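Local coordinates for protein gamma-glutamyl-gamma-aminobutyraldehyde dehydrogenase (Burkholderia cenocepacia, PDB 4LIH) that probably oxidises aldehydes to carboxylic acids with NAD(P)+ as electron acceptor, as a member of the aldehyde dehydrogenase family, at residues A[137-142]-A[488-493]; A[183-188]-A[248-253]; A[296-301]-A[334-339]; A[379-382]-A[387-390]. One frame throughout, in Å; residues are numbered along the deposited sequence.

Interaction 1: residues A[137-142]-A[488-493]; sequences EWFAEA and HALEKY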
loop_
_atom_site.group_PDB
_atom_site.type_symbol
_atom_site.label_atom_id
_atom_site.label_comp_id
_atom_site.label_asym_id
_atom_site.label_seq_id
_atom_site.Cartn_x
_atom_site.Cartn_y
_atom_site.Cartn_z
ATOM N N GLU A 137 -22.252 -0.483 1.366
ATOM C CA GLU A 137 -21.821 -0.448 -0.015
ATOM C C GLU A 137 -20.324 -0.296 -0.188
ATOM O O GLU A 137 -19.704 -0.911 -1.098
ATOM C CB GLU A 137 -22.523 0.706 -0.775
ATOM C CG GLU A 137 -24.030 0.518 -0.987
ATOM C CD GLU A 137 -24.805 1.812 -1.209
ATOM O OE1 GLU A 137 -24.310 2.951 -1.065
ATOM O OE2 GLU A 137 -25.985 1.695 -1.511
ATOM N N TRP A 138 -19.732 0.562 0.643
ATOM C CA TRP A 138 -18.299 0.893 0.509
ATOM C C TRP A 138 -17.477 -0.333 0.890
ATOM O O TRP A 138 -16.577 -0.737 0.169
ATOM C CB TRP A 138 -17.965 2.080 1.398
ATOM C CG TRP A 138 -16.654 2.752 1.155
ATOM C CD1 TRP A 138 -16.422 3.821 0.345
ATOM C CD2 TRP A 138 -15.408 2.430 1.758
ATOM N NE1 TRP A 138 -15.083 4.174 0.374
ATOM C CE2 TRP A 138 -14.442 3.362 1.266
ATOM C CE3 TRP A 138 -14.997 1.434 2.640
ATOM C CZ2 TRP A 138 -13.088 3.315 1.628
ATOM C CZ3 TRP A 138 -13.636 1.413 3.045
ATOM C CH2 TRP A 138 -12.706 2.369 2.519
ATOM N N PHE A 139 -17.839 -0.999 1.982
ATOM C CA PHE A 139 -17.073 -2.194 2.325
ATOM C C PHE A 139 -17.289 -3.320 1.308
ATOM O O PHE A 139 -16.359 -4.056 1.013
ATOM C CB PHE A 139 -17.278 -2.630 3.779
ATOM C CG PHE A 139 -16.543 -1.740 4.765
ATOM C CD1 PHE A 139 -15.138 -1.831 4.899
ATOM C CD2 PHE A 139 -17.218 -0.726 5.430
ATOM C CE1 PHE A 139 -14.440 -1.006 5.796
ATOM C CE2 PHE A 139 -16.526 0.107 6.289
ATOM C CZ PHE A 139 -15.158 -0.030 6.470
ATOM N N ALA A 140 -18.497 -3.401 0.741
ATOM C CA ALA A 140 -18.798 -4.356 -0.302
ATOM C C ALA A 140 -17.890 -4.080 -1.481
ATOM O O ALA A 140 -17.250 -4.987 -2.045
ATOM C CB ALA A 140 -20.248 -4.231 -0.744
ATOM N N GLU A 141 -17.823 -2.812 -1.854
ATOM C CA GLU A 141 -17.044 -2.403 -3.031
ATOM C C GLU A 141 -15.533 -2.533 -2.792
ATOM O O GLU A 141 -14.763 -2.565 -3.727
ATOM C CB GLU A 141 -17.362 -0.947 -3.367
ATOM C CG GLU A 141 -18.714 -0.712 -4.012
ATOM C CD GLU A 141 -19.035 0.777 -4.188
ATOM O OE1 GLU A 141 -18.367 1.619 -3.577
ATOM O OE2 GLU A 141 -19.938 1.137 -4.970
ATOM N N ALA A 142 -15.108 -2.556 -1.536
ATOM C CA ALA A 142 -13.677 -2.727 -1.221
ATOM C C ALA A 142 -13.192 -4.182 -1.246
ATOM O O ALA A 142 -11.987 -4.407 -1.394
ATOM C CB ALA A 142 -13.394 -2.112 0.123
ATOM N N HIS A 488 -8.988 0.251 7.489
ATOM C CA HIS A 488 -8.454 -0.040 8.821
ATOM C C HIS A 488 -9.510 -0.650 9.734
ATOM O O HIS A 488 -9.169 -1.305 10.671
ATOM C CB HIS A 488 -7.926 1.247 9.476
ATOM C CG HIS A 488 -6.766 1.830 8.740
ATOM N ND1 HIS A 488 -5.528 1.242 8.737
ATOM C CD2 HIS A 488 -6.689 2.865 7.877
ATOM C CE1 HIS A 488 -4.722 1.918 7.934
ATOM N NE2 HIS A 488 -5.412 2.892 7.382
ATOM N N ALA A 489 -10.778 -0.434 9.433
ATOM C CA ALA A 489 -11.879 -1.077 10.189
ATOM C C ALA A 489 -11.823 -2.609 10.092
ATOM O O ALA A 489 -12.193 -3.316 11.034
ATOM C CB ALA A 489 -13.225 -0.543 9.723
ATOM N N LEU A 490 -11.339 -3.115 8.962
ATOM C CA LEU A 490 -11.303 -4.564 8.692
ATOM C C LEU A 490 -10.302 -5.323 9.573
ATOM O O LEU A 490 -10.435 -6.531 9.790
ATOM C CB LEU A 490 -10.977 -4.820 7.216
ATOM C CG LEU A 490 -12.035 -4.264 6.268
ATOM C CD1 LEU A 490 -11.469 -4.003 4.889
ATOM C CD2 LEU A 490 -13.238 -5.193 6.197
ATOM N N GLU A 491 -9.314 -4.620 10.092
ATOM C CA GLU A 491 -8.297 -5.233 10.949
ATOM C C GLU A 491 -8.936 -5.775 12.229
ATOM O O GLU A 491 -8.465 -6.761 12.811
ATOM C CB GLU A 491 -7.168 -4.235 11.270
ATOM C CG GLU A 491 -6.694 -3.365 10.080
ATOM C CD GLU A 491 -5.677 -2.261 10.459
ATOM O OE1 GLU A 491 -5.340 -2.124 11.643
ATOM O OE2 GLU A 491 -5.201 -1.496 9.580
ATOM N N LYS A 492 -10.035 -5.162 12.650
ATOM C CA LYS A 492 -10.716 -5.589 13.872
ATOM C C LYS A 492 -11.406 -6.936 13.730
ATOM O O LYS A 492 -11.725 -7.561 14.735
ATOM C CB LYS A 492 -11.743 -4.537 14.296
ATOM C CG LYS A 492 -11.164 -3.147 14.428
ATOM C CD LYS A 492 -12.096 -2.214 15.150
ATOM C CE LYS A 492 -13.502 -2.213 14.552
ATOM N NZ LYS A 492 -13.474 -1.950 13.101
ATOM N N TYR A 493 -11.603 -7.384 12.484
ATOM C CA TYR A 493 -12.487 -8.522 12.154
ATOM C C TYR A 493 -11.754 -9.597 11.347
ATOM O O TYR A 493 -12.416 -10.543 10.812
ATOM C CB TYR A 493 -13.666 -7.986 11.336
ATOM C CG TYR A 493 -14.462 -6.902 12.041
ATOM C CD1 TYR A 493 -15.017 -7.125 13.304
ATOM C CD2 TYR A 493 -14.640 -5.659 11.464
ATOM C CE1 TYR A 493 -15.737 -6.139 13.956
ATOM C CE2 TYR A 493 -15.308 -4.656 12.132
ATOM C CZ TYR A 493 -15.879 -4.901 13.364
ATOM O OH TYR A 493 -16.567 -3.928 14.021
#
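The ring of Phe139 packs the last turn of helix 121-142 on Ala489 and Leu490, in the loop that enters strand 494-502 of the sheet holding strand 246-250 in the aldehyde dehydrogenase fold. The side chain of Ala489 is about 8 Å from that of Glu274, the predicted active-site residue. The side of the ring formed by CD1, CE1 and CZ does the touching. Its far carbon CZ lies 3.8 Å from CB of Ala489, CE1 sits between the two partners, 4.1 Å from that same CB, and CD1 lies 4.1 Å from CD2 of Leu490. Both partners come at the ring obliquely, and the side chains of Phe139 and Leu490 run past one another in opposite senses. With its CG turned beside the backbone N (chi1 -75°), Phe139 sends the ring across the gap between backbones whose nearest CA atoms, those of Phe139 and Leu490, are 8.9 Å apart. A large flat side chain can bridge that distance, and the small methyl of Ala489 lets the tip of the ring come close. One face of the ring is taken by its neighbour Trp138, whose CE3 sits over the centre, 3.8 Å above the plane. Pro188 of helix 178-191 and Met469 add further apolar neighbours. From the same helix Trp138 makes a cation-pi contact with Lys145 of a second subunit, and Glu141 a salt bridge to that lysine. Within the loop, ND1 of His488 donates to OE2 of Glu491, and the carbonyl oxygen of Ala489 receives Lys492 NZ at 2.8 Å, in the carbonyl plane and on a lone pair.

Interaction 2: residues A[183-188]-A[248-253]; sequences AWKFGP and AFTGST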
loop_
_atom_site.group_PDB
_atom_site.type_symbol
_atom_site.label_atom_id
_atom_site.label_comp_id
_atom_site.label_asym_id
_atom_site.label_seq_id
_atom_site.Cartn_x
_atom_site.Cartn_y
_atom_site.Cartn_z
ATOM N N ALA A 183 -24.337 -0.491 11.486
ATOM C CA ALA A 183 -23.751 -0.707 10.166
ATOM C C ALA A 183 -22.220 -0.489 10.158
ATOM O O ALA A 183 -21.506 -1.156 9.437
ATOM C CB ALA A 183 -24.399 0.224 9.186
ATOM N N TRP A 184 -21.718 0.461 10.951
ATOM C CA TRP A 184 -20.241 0.660 11.067
ATOM C C TRP A 184 -19.533 -0.605 11.590
ATOM O O TRP A 184 -18.371 -0.857 11.262
ATOM C CB TRP A 184 -19.909 1.834 12.012
ATOM C CG TRP A 184 -20.039 3.161 11.373
ATOM C CD1 TRP A 184 -20.701 3.446 10.212
ATOM C CD2 TRP A 184 -19.505 4.403 11.841
ATOM N NE1 TRP A 184 -20.631 4.794 9.944
ATOM C CE2 TRP A 184 -19.886 5.400 10.916
ATOM C CE3 TRP A 184 -18.762 4.778 12.972
ATOM C CZ2 TRP A 184 -19.541 6.760 11.069
ATOM C CZ3 TRP A 184 -18.380 6.134 13.108
ATOM C CH2 TRP A 184 -18.795 7.097 12.165
ATOM N N LYS A 185 -20.232 -1.365 12.428
ATOM C CA LYS A 185 -19.770 -2.702 12.824
ATOM C C LYS A 185 -20.051 -3.764 11.764
ATOM O O LYS A 185 -19.132 -4.433 11.303
ATOM C CB LYS A 185 -20.369 -3.171 14.152
ATOM C CG LYS A 185 -20.295 -2.204 15.333
ATOM C CD LYS A 185 -18.948 -1.590 15.580
ATOM C CE LYS A 185 -19.037 -0.718 16.814
ATOM N NZ LYS A 185 -17.823 0.115 16.993
ATOM N N PHE A 186 -21.304 -3.951 11.364
ATOM C CA PHE A 186 -21.617 -5.118 10.524
ATOM C C PHE A 186 -21.184 -4.988 9.054
ATOM O O PHE A 186 -21.029 -5.993 8.366
ATOM C CB PHE A 186 -23.094 -5.555 10.665
ATOM C CG PHE A 186 -24.125 -4.573 10.152
ATOM C CD1 PHE A 186 -24.201 -4.225 8.804
ATOM C CD2 PHE A 186 -25.119 -4.093 11.000
ATOM C CE1 PHE A 186 -25.180 -3.365 8.362
ATOM C CE2 PHE A 186 -26.103 -3.239 10.551
ATOM C CZ PHE A 186 -26.151 -2.881 9.229
ATOM N N GLY A 187 -21.097 -3.773 8.564
ATOM C CA GLY A 187 -20.588 -3.502 7.196
ATOM C C GLY A 187 -19.221 -4.101 6.969
ATOM O O GLY A 187 -19.053 -5.028 6.163
ATOM N N PRO A 188 -18.234 -3.651 7.744
ATOM C CA PRO A 188 -16.920 -4.313 7.558
ATOM C C PRO A 188 -16.849 -5.777 8.038
ATOM O O PRO A 188 -16.177 -6.610 7.417
ATOM C CB PRO A 188 -15.991 -3.449 8.396
ATOM C CG PRO A 188 -16.863 -2.682 9.348
ATOM C CD PRO A 188 -18.145 -2.440 8.587
ATOM N N ALA A 248 -17.071 -6.093 19.291
ATOM C CA ALA A 248 -16.994 -4.663 18.920
ATOM C C ALA A 248 -18.125 -3.896 19.602
ATOM O O ALA A 248 -19.288 -4.246 19.421
ATOM C CB ALA A 248 -17.107 -4.515 17.400
ATOM N N PHE A 249 -17.772 -2.866 20.393
ATOM C CA PHE A 249 -18.683 -2.149 21.278
ATOM C C PHE A 249 -18.525 -0.649 21.050
ATOM O O PHE A 249 -17.427 -0.140 20.828
ATOM C CB PHE A 249 -18.359 -2.516 22.740
ATOM C CG PHE A 249 -19.053 -1.667 23.785
ATOM C CD1 PHE A 249 -20.296 -1.990 24.222
ATOM C CD2 PHE A 249 -18.416 -0.574 24.361
ATOM C CE1 PHE A 249 -20.943 -1.244 25.180
ATOM C CE2 PHE A 249 -19.042 0.175 25.332
ATOM C CZ PHE A 249 -20.322 -0.155 25.745
ATOM N N THR A 250 -19.646 0.052 21.059
ATOM C CA THR A 250 -19.660 1.499 21.120
ATOM C C THR A 250 -20.592 1.814 22.245
ATOM O O THR A 250 -21.687 1.263 22.275
ATOM C CB THR A 250 -20.161 2.161 19.830
ATOM O OG1 THR A 250 -19.299 1.804 18.740
ATOM C CG2 THR A 250 -20.174 3.713 19.946
ATOM N N GLY A 251 -20.165 2.698 23.164
ATOM C CA GLY A 251 -20.922 2.988 24.388
ATOM C C GLY A 251 -20.104 3.753 25.411
ATOM O O GLY A 251 -19.152 4.412 25.050
ATOM N N SER A 252 -20.489 3.659 26.678
ATOM C CA SER A 252 -19.772 4.336 27.787
ATOM C C SER A 252 -18.565 3.527 28.290
ATOM O O SER A 252 -18.395 2.370 27.946
ATOM C CB SER A 252 -20.710 4.568 28.968
ATOM O OG SER A 252 -20.855 3.395 29.764
ATOM N N THR A 253 -17.779 4.128 29.170
ATOM C CA THR A 253 -16.497 3.553 29.577
ATOM C C THR A 253 -16.621 2.449 30.625
ATOM O O THR A 253 -15.833 1.502 30.624
ATOM C CB THR A 253 -15.595 4.691 30.033
ATOM O OG1 THR A 253 -15.583 5.671 28.996
ATOM C CG2 THR A 253 -14.195 4.234 30.266
#
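Helix 183-188 and strand 248-250 run nearly antiparallel, their N-to-C directions 160° apart and their axes 9.6 Å apart at closest approach. The backbones come nearest at Lys185 and Ala248, whose CA atoms are 7.0 Å apart. The helix is kinked at Pro188, which has no N-H to give to the preceding turn. Lys185 points at the strand and is the one helix residue that touches the strand segment. Its chain bends once, at chi2 (-49°), and then runs straight out, bringing the methylene CD within 3.9 Å of the methyl carbon CB of Ala248; a small residue here lets the aliphatic part of the lysine lie close to the strand. The strand belongs to the parallel part of the sheet in the nucleotide-binding domain of the aldehyde dehydrogenase fold, paired with strands 157-172 and 270-274, and helix 178-191 packs against it. At the end of the lysine, NZ donates a hydrogen bond of 2.8 Å to OG1 of Thr250, a residue that points back toward the helix. Thr250 holds OG1 beside its own backbone N (chi1 -61°), and the two side chains meet at a slant. The ammonium group also forms a salt bridge with Asp484, so a buried positive charge has both a carboxylate and a hydroxyl to satisfy it. Glu274, the predicted active-site residue, touches both Lys185 and Thr250, placing this contact in the wall of the probable catalytic centre. Phe249, between the two inward-facing strand residues, turns the other way, toward Val255 and Ile259 of helix 253-266.

Interaction 3: residues A[296-301]-A[334-339]; sequences TAAGAI and RAYVPG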
loop_
_atom_site.group_PDB
_atom_site.type_symbol
_atom_site.label_atom_id
_atom_site.label_comp_id
_atom_site.label_asym_id
_atom_site.label_seq_id
_atom_site.Cartn_x
_atom_site.Cartn_y
_atom_site.Cartn_z
ATOM N N THR A 296 -21.323 26.235 12.853
ATOM C CA THR A 296 -20.769 24.849 12.943
ATOM C C THR A 296 -20.508 24.472 14.406
ATOM O O THR A 296 -20.679 23.312 14.772
ATOM C CB THR A 296 -19.488 24.762 12.091
ATOM O OG1 THR A 296 -19.837 25.077 10.746
ATOM C CG2 THR A 296 -18.829 23.401 12.106
ATOM N N ALA A 297 -20.105 25.436 15.236
ATOM C CA ALA A 297 -19.913 25.195 16.681
ATOM C C ALA A 297 -21.230 24.827 17.359
ATOM O O ALA A 297 -21.258 23.927 18.226
ATOM C CB ALA A 297 -19.268 26.398 17.372
ATOM N N ALA A 298 -22.322 25.481 16.938
ATOM C CA ALA A 298 -23.660 25.109 17.381
ATOM C C ALA A 298 -24.022 23.728 16.904
ATOM O O ALA A 298 -24.496 22.945 17.711
ATOM C CB ALA A 298 -24.714 26.132 16.954
ATOM N N GLY A 299 -23.770 23.407 15.624
ATOM C CA GLY A 299 -24.105 22.075 15.114
ATOM C C GLY A 299 -23.296 20.975 15.802
ATOM O O GLY A 299 -23.772 19.873 15.998
ATOM N N ALA A 300 -22.087 21.309 16.219
ATOM C CA ALA A 300 -21.177 20.316 16.752
ATOM C C ALA A 300 -21.671 19.776 18.081
ATOM O O ALA A 300 -21.246 18.742 18.500
ATOM C CB ALA A 300 -19.779 20.914 16.897
ATOM N N ILE A 301 -22.518 20.529 18.759
ATOM C CA ILE A 301 -22.982 20.205 20.106
ATOM C C ILE A 301 -24.470 20.024 20.197
ATOM O O ILE A 301 -24.942 19.445 21.139
ATOM C CB ILE A 301 -22.496 21.290 21.130
ATOM C CG1 ILE A 301 -22.839 20.935 22.590
ATOM C CG2 ILE A 301 -23.039 22.701 20.800
ATOM C CD1 ILE A 301 -22.357 19.532 23.016
ATOM N N ARG A 334 -30.503 29.198 18.227
ATOM C CA ARG A 334 -31.954 29.359 18.041
ATOM C C ARG A 334 -32.586 28.324 17.124
ATOM O O ARG A 334 -33.701 27.864 17.416
ATOM C CB ARG A 334 -32.317 30.779 17.555
ATOM N N ALA A 335 -31.910 27.945 16.047
ATOM C CA ALA A 335 -32.472 26.951 15.118
ATOM C C ALA A 335 -32.711 25.600 15.783
ATOM O O ALA A 335 -33.365 24.715 15.210
ATOM C CB ALA A 335 -31.545 26.765 13.939
ATOM N N TYR A 336 -32.128 25.407 16.966
ATOM C CA TYR A 336 -32.194 24.114 17.638
ATOM C C TYR A 336 -33.172 24.138 18.793
ATOM O O TYR A 336 -32.950 23.471 19.798
ATOM C CB TYR A 336 -30.829 23.695 18.148
ATOM C CG TYR A 336 -29.825 23.500 17.080
ATOM C CD1 TYR A 336 -29.056 24.541 16.627
ATOM C CD2 TYR A 336 -29.651 22.259 16.497
ATOM C CE1 TYR A 336 -28.120 24.356 15.619
ATOM C CE2 TYR A 336 -28.720 22.069 15.501
ATOM C CZ TYR A 336 -27.950 23.114 15.074
ATOM O OH TYR A 336 -27.041 22.883 14.068
ATOM N N VAL A 337 -34.257 24.883 18.661
ATOM C CA VAL A 337 -35.300 24.839 19.701
ATOM C C VAL A 337 -35.958 23.486 19.567
ATOM O O VAL A 337 -36.290 23.095 18.454
ATOM C CB VAL A 337 -36.337 25.967 19.502
ATOM N N PRO A 338 -36.137 22.739 20.668
ATOM C CA PRO A 338 -36.689 21.366 20.508
ATOM C C PRO A 338 -38.045 21.363 19.881
ATOM O O PRO A 338 -38.774 22.344 19.991
ATOM C CB PRO A 338 -36.804 20.844 21.936
ATOM C CG PRO A 338 -35.870 21.678 22.728
ATOM C CD PRO A 338 -35.859 23.038 22.074
ATOM N N GLY A 339 -38.384 20.288 19.192
ATOM C CA GLY A 339 -39.719 20.152 18.613
ATOM C C GLY A 339 -39.967 18.694 18.332
ATOM O O GLY A 339 -39.103 17.843 18.619
#
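In the catalytic domain of the aldehyde dehydrogenase fold, helix 290-302 is met by the turn that follows helix 319-333, and the join is made by one aromatic side chain, Tyr336. The touching residues on the helix are Ala298 and Gly299, one after the other. Tyr336 points toward the helix with CG beside its backbone N (chi1 -63°), and the length of the phenol spans the 8.6 Å between the CA atoms of Tyr336 and Ala298. Along its flank, CE1 lies 4.1 Å from CB of Ala298. Its end goes further: OH rests 3.2 Å from CA of Gly299, and the ring carbon CZ is 4.0 Å from that same CA. Both helix residues approach the ring obliquely. Alanine and glycine keep this surface of the helix low, which lets the tyrosine tip reach the backbone itself. Ala298 also touches Ala332 of helix 319-333, and Tyr336 touches Pro391, so Tyr336 lies between helix 290-302 and strand 388-395. No hydrogen bond crosses between the two segments; the join therefore depends on van der Waals contact and on close fit, with the phenol oxygen set against a backbone carbon.

Interaction 4: residues A[379-382]-A[387-390]; sequences RVNA and FYVE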
loop_
_atom_site.group_PDB
_atom_site.type_symbol
_atom_site.label_atom_id
_atom_site.label_comp_id
_atom_site.label_asym_id
_atom_site.label_seq_id
_atom_site.Cartn_x
_atom_site.Cartn_y
_atom_site.Cartn_z
ATOM N N ARG A 379 -35.607 22.470 30.759
ATOM C CA ARG A 379 -36.507 21.481 30.220
ATOM C C ARG A 379 -37.680 22.174 29.519
ATOM O O ARG A 379 -38.147 23.219 29.978
ATOM C CB ARG A 379 -37.038 20.562 31.315
ATOM C CG ARG A 379 -37.994 19.502 30.782
ATOM C CD ARG A 379 -38.429 18.538 31.860
ATOM N NE ARG A 379 -39.205 17.417 31.314
ATOM C CZ ARG A 379 -39.543 16.321 31.992
ATOM N NH1 ARG A 379 -39.186 16.191 33.270
ATOM N NH2 ARG A 379 -40.256 15.355 31.409
ATOM N N VAL A 380 -38.158 21.585 28.424
ATOM C CA VAL A 380 -39.331 22.102 27.709
ATOM C C VAL A 380 -40.318 20.987 27.329
ATOM O O VAL A 380 -39.997 19.797 27.387
ATOM C CB VAL A 380 -38.938 22.927 26.465
ATOM C CG1 VAL A 380 -38.404 24.306 26.852
ATOM C CG2 VAL A 380 -37.909 22.203 25.640
ATOM N N ASN A 381 -41.549 21.386 27.012
ATOM C CA ASN A 381 -42.555 20.460 26.511
ATOM C C ASN A 381 -42.788 19.207 27.341
ATOM O O ASN A 381 -43.075 18.132 26.797
ATOM C CB ASN A 381 -42.195 20.065 25.076
ATOM C CG ASN A 381 -41.953 21.274 24.194
ATOM O OD1 ASN A 381 -42.826 22.115 24.056
ATOM N ND2 ASN A 381 -40.770 21.363 23.598
ATOM N N ALA A 382 -42.690 19.353 28.655
ATOM C CA ALA A 382 -42.902 18.235 29.572
ATOM C C ALA A 382 -44.287 17.619 29.363
ATOM O O ALA A 382 -44.461 16.402 29.502
ATOM C CB ALA A 382 -42.745 18.684 31.008
ATOM N N PHE A 387 -39.260 13.884 26.136
ATOM C CA PHE A 387 -38.105 14.369 26.887
ATOM C C PHE A 387 -37.320 15.371 26.062
ATOM O O PHE A 387 -36.741 15.009 25.079
ATOM C CB PHE A 387 -37.261 13.171 27.271
ATOM C CG PHE A 387 -38.070 12.093 27.935
ATOM C CD1 PHE A 387 -38.541 12.296 29.209
ATOM C CD2 PHE A 387 -38.428 10.948 27.262
ATOM C CE1 PHE A 387 -39.322 11.342 29.839
ATOM C CE2 PHE A 387 -39.189 9.992 27.869
ATOM C CZ PHE A 387 -39.656 10.179 29.143
ATOM N N TYR A 388 -37.349 16.637 26.480
ATOM C CA TYR A 388 -36.862 17.765 25.669
ATOM C C TYR A 388 -36.157 18.801 26.556
ATOM O O TYR A 388 -36.614 19.079 27.659
ATOM C CB TYR A 388 -38.013 18.440 24.945
ATOM C CG TYR A 388 -38.789 17.553 23.994
ATOM C CD1 TYR A 388 -38.378 17.359 22.676
ATOM C CD2 TYR A 388 -39.915 16.914 24.414
ATOM C CE1 TYR A 388 -39.088 16.548 21.814
ATOM C CE2 TYR A 388 -40.655 16.111 23.552
ATOM C CZ TYR A 388 -40.228 15.900 22.274
ATOM O OH TYR A 388 -40.989 15.100 21.427
ATOM N N VAL A 389 -35.046 19.338 26.066
ATOM C CA VAL A 389 -34.224 20.305 26.813
ATOM C C VAL A 389 -33.668 21.266 25.784
ATOM O O VAL A 389 -33.297 20.873 24.666
ATOM C CB VAL A 389 -33.155 19.598 27.705
ATOM C CG1 VAL A 389 -32.201 18.758 26.888
ATOM C CG2 VAL A 389 -32.394 20.585 28.576
ATOM N N GLU A 390 -33.661 22.540 26.136
ATOM C CA GLU A 390 -33.153 23.575 25.250
ATOM C C GLU A 390 -31.653 23.414 24.946
ATOM O O GLU A 390 -30.900 22.919 25.785
ATOM C CB GLU A 390 -33.368 24.959 25.847
ATOM C CG GLU A 390 -34.807 25.388 26.025
ATOM C CD GLU A 390 -34.954 26.608 26.922
ATOM O OE1 GLU A 390 -34.149 26.791 27.864
ATOM O OE2 GLU A 390 -35.863 27.413 26.635
HETATM O O HOH W 1 -39.683 17.080 28.515
#
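Phe387 meets the guanidinium of Arg379 where the two arms of a beta hairpin, strands 379-380 and 388-395, come together. The side chains lie side by side and point the same way, with NH2 of Arg379 4.1 Å from CD1 of Phe387 and the two planes 38° apart. Arg379 reaches this far because its chain is fully extended, CG being anti to the backbone N (chi1 180°). Next comes Tyr388, whose carbonyl oxygen accepts a hydrogen bond of 3.0 Å from the N of Val380, nearly straight at 171° although the donor stands well above the carbonyl plane. The CB of Tyr388 packs at 3.8 Å against CG2 of Val380, the two side chains crossing at about a right angle, and CD2 of its ring lies 3.9 Å from CB of Asn381. The phenol OH is hydrogen-bonded to the backbone O of Ile51. Val389 forms a non-hydrogen-bonded antiparallel pair with Arg379, and its side chain packs on Leu361 and Ile364 of helix 354-370. At Glu390 the aliphatic CG touches CG1 of Val380 at 3.8 Å, while OE1 accepts a hydrogen bond from the backbone N of Ala378. One water ties both arms: it accepts from NE of Arg379 (2.9 Å) and N of Tyr388, and donates to the carbonyl oxygen of Val380. With a single direct hydrogen bond across, this weakly bonded pair of strands relies on the water to satisfy backbone groups and on Val380 and Tyr388, packed together on one face, for apolar contact.

Interactions 1 and 2 are neighbours, their centres about 13 Å apart. Helix 178-191, which carries part of interaction 2, is touched by both segments of interaction 1, and Tyr493 also reaches Ala248. Interactions 3 and 4, with centres about 14 Å apart, touch where Pro338 rests on Val380, Tyr388 and Val389, the last three in the second sheet, that of strand 388-395. The pairs are well separated: about 33 Å between the centres of interactions 1 and 3, about 26 Å between those of 2 and 3. Along the chain, interactions 2, 3 and 4 follow in series inside the loop closed by interaction 1. Interactions 1 and 2 thus lie near the predicted active-site Glu274, whereas 3 and 4 lie away from it.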